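Local coordinates for protein LYND (Lyngbya aestuarii, PDB 4V1T) that probably acts as a YcaO-family cyclodehydratase, using ATP and magnesium to convert residues of peptide substrates into heterocycles, at residues D528-A533 with F546-E551. Sequence-based numbering, arbitrary orientation.
Sequences DSNGNA and FMELVE. With MG (magnesium ion), chain O; ADP (adenosine-5'-diphosphate), chain L.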
loop_
_atom_site.group_PDB
_atom_site.type_symbol
_atom_site.label_atom_id
_atom_site.label_comp_id
_atom_site.label_asym_id
_atom_site.label_seq_id
_atom_site.Cartn_x
_atom_site.Cartn_y
_atom_site.Cartn_z
ATOM N N ASP B 528 21.025 16.889 -20.891
ATOM C CA ASP B 528 20.400 15.613 -21.220
ATOM C C ASP B 528 20.429 14.677 -20.009
ATOM O O ASP B 528 21.023 14.996 -18.970
ATOM C CB ASP B 528 21.075 14.965 -22.440
ATOM C CG ASP B 528 22.556 14.696 -22.237
ATOM O OD1 ASP B 528 22.984 14.364 -21.114
ATOM O OD2 ASP B 528 23.302 14.801 -23.230
ATOM N N SER B 529 19.794 13.521 -20.157
ATOM C CA SER B 529 19.624 12.580 -19.053
ATOM C C SER B 529 20.685 11.488 -19.039
ATOM O O SER B 529 20.685 10.638 -18.160
ATOM C CB SER B 529 18.227 11.945 -19.120
ATOM O OG SER B 529 18.061 11.171 -20.294
ATOM N N ASN B 530 21.594 11.507 -20.008
ATOM C CA ASN B 530 22.587 10.444 -20.126
ATOM C C ASN B 530 23.640 10.480 -19.010
ATOM O O ASN B 530 24.349 11.464 -18.833
ATOM C CB ASN B 530 23.283 10.503 -21.492
ATOM C CG ASN B 530 24.110 9.270 -21.765
ATOM O OD1 ASN B 530 23.965 8.257 -21.068
ATOM N ND2 ASN B 530 24.978 9.338 -22.774
ATOM N N GLY B 531 23.735 9.381 -18.269
ATOM C CA GLY B 531 24.647 9.287 -17.146
ATOM C C GLY B 531 23.978 9.654 -15.835
ATOM O O GLY B 531 24.560 9.478 -14.768
ATOM N N ASN B 532 22.765 10.185 -15.914
ATOM C CA ASN B 532 22.014 10.522 -14.725
ATOM C C ASN B 532 21.492 9.256 -14.072
ATOM O O ASN B 532 20.957 8.375 -14.749
ATOM C CB ASN B 532 20.835 11.438 -15.045
ATOM C CG ASN B 532 21.269 12.789 -15.567
ATOM O OD1 ASN B 532 22.142 12.888 -16.443
ATOM N ND2 ASN B 532 20.658 13.841 -15.038
ATOM N N ALA B 533 21.655 9.162 -12.758
ATOM C CA ALA B 533 21.164 8.006 -12.027
ATOM C C ALA B 533 20.938 8.324 -10.554
ATOM O O ALA B 533 21.524 9.264 -10.002
ATOM C CB ALA B 533 22.136 6.842 -12.176
ATOM N N PHE B 546 27.445 5.362 -14.674
ATOM C CA PHE B 546 28.548 4.925 -15.532
ATOM C C PHE B 546 28.070 3.854 -16.516
ATOM O O PHE B 546 28.321 3.939 -17.714
ATOM C CB PHE B 546 29.715 4.380 -14.683
ATOM C CG PHE B 546 30.985 4.182 -15.461
ATOM C CD1 PHE B 546 31.193 3.026 -16.191
ATOM C CD2 PHE B 546 31.957 5.167 -15.483
ATOM C CE1 PHE B 546 32.350 2.856 -16.927
ATOM C CE2 PHE B 546 33.118 5.000 -16.211
ATOM C CZ PHE B 546 33.316 3.842 -16.934
ATOM N N MET B 547 27.373 2.848 -16.005
ATOM C CA MET B 547 26.880 1.765 -16.842
ATOM C C MET B 547 25.917 2.290 -17.896
ATOM O O MET B 547 25.849 1.756 -19.008
ATOM C CB MET B 547 26.176 0.696 -15.991
ATOM C CG MET B 547 27.128 -0.143 -15.168
ATOM S SD MET B 547 28.358 -0.956 -16.201
ATOM C CE MET B 547 29.704 -1.065 -15.042
ATOM N N GLU B 548 25.169 3.335 -17.556
ATOM C CA GLU B 548 24.305 3.950 -18.542
ATOM C C GLU B 548 25.165 4.496 -19.682
ATOM O O GLU B 548 24.880 4.242 -20.837
ATOM C CB GLU B 548 23.454 5.058 -17.934
ATOM C CG GLU B 548 22.404 5.596 -18.900
ATOM C CD GLU B 548 21.280 6.300 -18.182
ATOM O OE1 GLU B 548 21.438 7.487 -17.844
ATOM O OE2 GLU B 548 20.244 5.655 -17.938
ATOM N N LEU B 549 26.239 5.201 -19.353
ATOM C CA LEU B 549 27.125 5.754 -20.382
ATOM C C LEU B 549 27.677 4.688 -21.350
ATOM O O LEU B 549 27.680 4.900 -22.561
ATOM C CB LEU B 549 28.283 6.504 -19.729
ATOM C CG LEU B 549 27.941 7.765 -18.924
ATOM C CD1 LEU B 549 29.221 8.475 -18.523
ATOM C CD2 LEU B 549 27.046 8.725 -19.695
ATOM N N VAL B 550 28.131 3.551 -20.827
ATOM C CA VAL B 550 28.698 2.507 -21.683
ATOM C C VAL B 550 27.587 1.859 -22.495
ATOM O O VAL B 550 27.809 1.405 -23.619
ATOM C CB VAL B 550 29.462 1.403 -20.881
ATOM C CG1 VAL B 550 29.956 0.292 -21.807
ATOM C CG2 VAL B 550 30.642 2.002 -20.116
ATOM N N GLU B 551 26.389 1.828 -21.923
ATOM C CA GLU B 551 25.216 1.333 -22.637
ATOM C C GLU B 551 24.950 2.158 -23.888
ATOM O O GLU B 551 24.793 1.606 -24.969
ATOM C CB GLU B 551 23.984 1.361 -21.726
ATOM C CG GLU B 551 22.650 1.049 -22.397
ATOM C CD GLU B 551 21.477 1.530 -21.567
ATOM O OE1 GLU B 551 21.463 1.280 -20.344
ATOM O OE2 GLU B 551 20.581 2.177 -22.134
HETATM MG MG MG O . 18.476 6.164 -16.856
HETATM P PB ADP L . 16.941 3.152 -16.665
HETATM O O1B ADP L . 18.061 4.162 -16.650
HETATM O O2B ADP L . 17.040 2.152 -17.779
HETATM O O3B ADP L . 15.592 3.787 -16.519
HETATM P PA ADP L . 16.148 1.650 -14.304
HETATM O O1A ADP L . 16.677 0.324 -13.820
HETATM O O2A ADP L . 14.750 1.714 -14.890
HETATM O O3A ADP L . 17.231 2.298 -15.319
HETATM O "O5'" ADP L . 16.224 2.674 -13.080
HETATM C "C5'" ADP L . 15.594 3.939 -13.141
HETATM C "C4'" ADP L . 16.232 4.831 -12.089
HETATM O "O4'" ADP L . 15.886 4.379 -10.781
HETATM C "C3'" ADP L . 17.748 4.788 -12.160
HETATM O "O3'" ADP L . 18.241 6.087 -11.861
HETATM C "C2'" ADP L . 18.182 3.832 -11.075
HETATM O "O2'" ADP L . 19.424 4.211 -10.475
HETATM C "C1'" ADP L . 17.051 3.948 -10.072
HETATM N N9 ADP L . 16.812 2.657 -9.387
HETATM C C8 ADP L . 16.378 1.510 -9.954
HETATM N N7 ADP L . 16.258 0.534 -9.021
HETATM C C5 ADP L . 16.614 1.060 -7.840
HETATM C C6 ADP L . 16.717 0.571 -6.451
HETATM N N6 ADP L . 16.396 -0.713 -6.176
HETATM N N1 ADP L . 17.137 1.433 -5.501
HETATM C C2 ADP L . 17.454 2.709 -5.788
HETATM N N3 ADP L . 17.382 3.220 -7.036
HETATM C C4 ADP L . 16.982 2.460 -8.083
HETATM O O HOH W 1 27.393 7.450 -23.547
HETATM O O HOH W 2 19.709 6.126 -15.133
HETATM O O HOH W 3 18.893 8.202 -16.505
HETATM O O HOH W 4 16.865 6.571 -15.546
#
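G531 meets L549 with their CA atoms 5.4 Å apart, where a type II turn from S529 to N532, closed by N532 N to S529 O, abuts helix 538-561. G531 has a positive phi; a CB there would strike L549 CD2 and jam against the preceding carbonyl, which argues for glycine on two counts. The carboxylate of E548 divides its work. The E548 chain leaves its CA with CG opposite the backbone N (chi1 -172°) and stays extended, running past the N530 side chain in the opposite direction, to the turn: OE1 accepts G531 N at 3.0 Å through its anti lone pair, the N-H...O angle a bent 143°, while OE2 binds magnesium at 2.1 Å. ADP O1B, three waters and one further ligand complete its six-fold coordination. One of these waters donates to N532 O and a second is placed to do the same, so the turn backs the metal site as a second shell of the ADP pocket of the YcaO domain, to which E548 and A533 both belong. The N530 amide lies against the L549 methyl CD2, 3.4 Å from OD1, its plane 44° from the E548 carboxylate. N530 ND2 donates to a water that in turn donates to L549 O, and N530 OD1 accepts from R552 NE. Replacing N530 with an alanine would probably leave that water without its link to the turn, R552 NE without this acceptor, and L549 CD2 less covered. Backbone hydrogen bonds of G531 with V732 and A533 with V730 join 528-533 to strand 728-733, and F546 and M547 rest on helix 697-710.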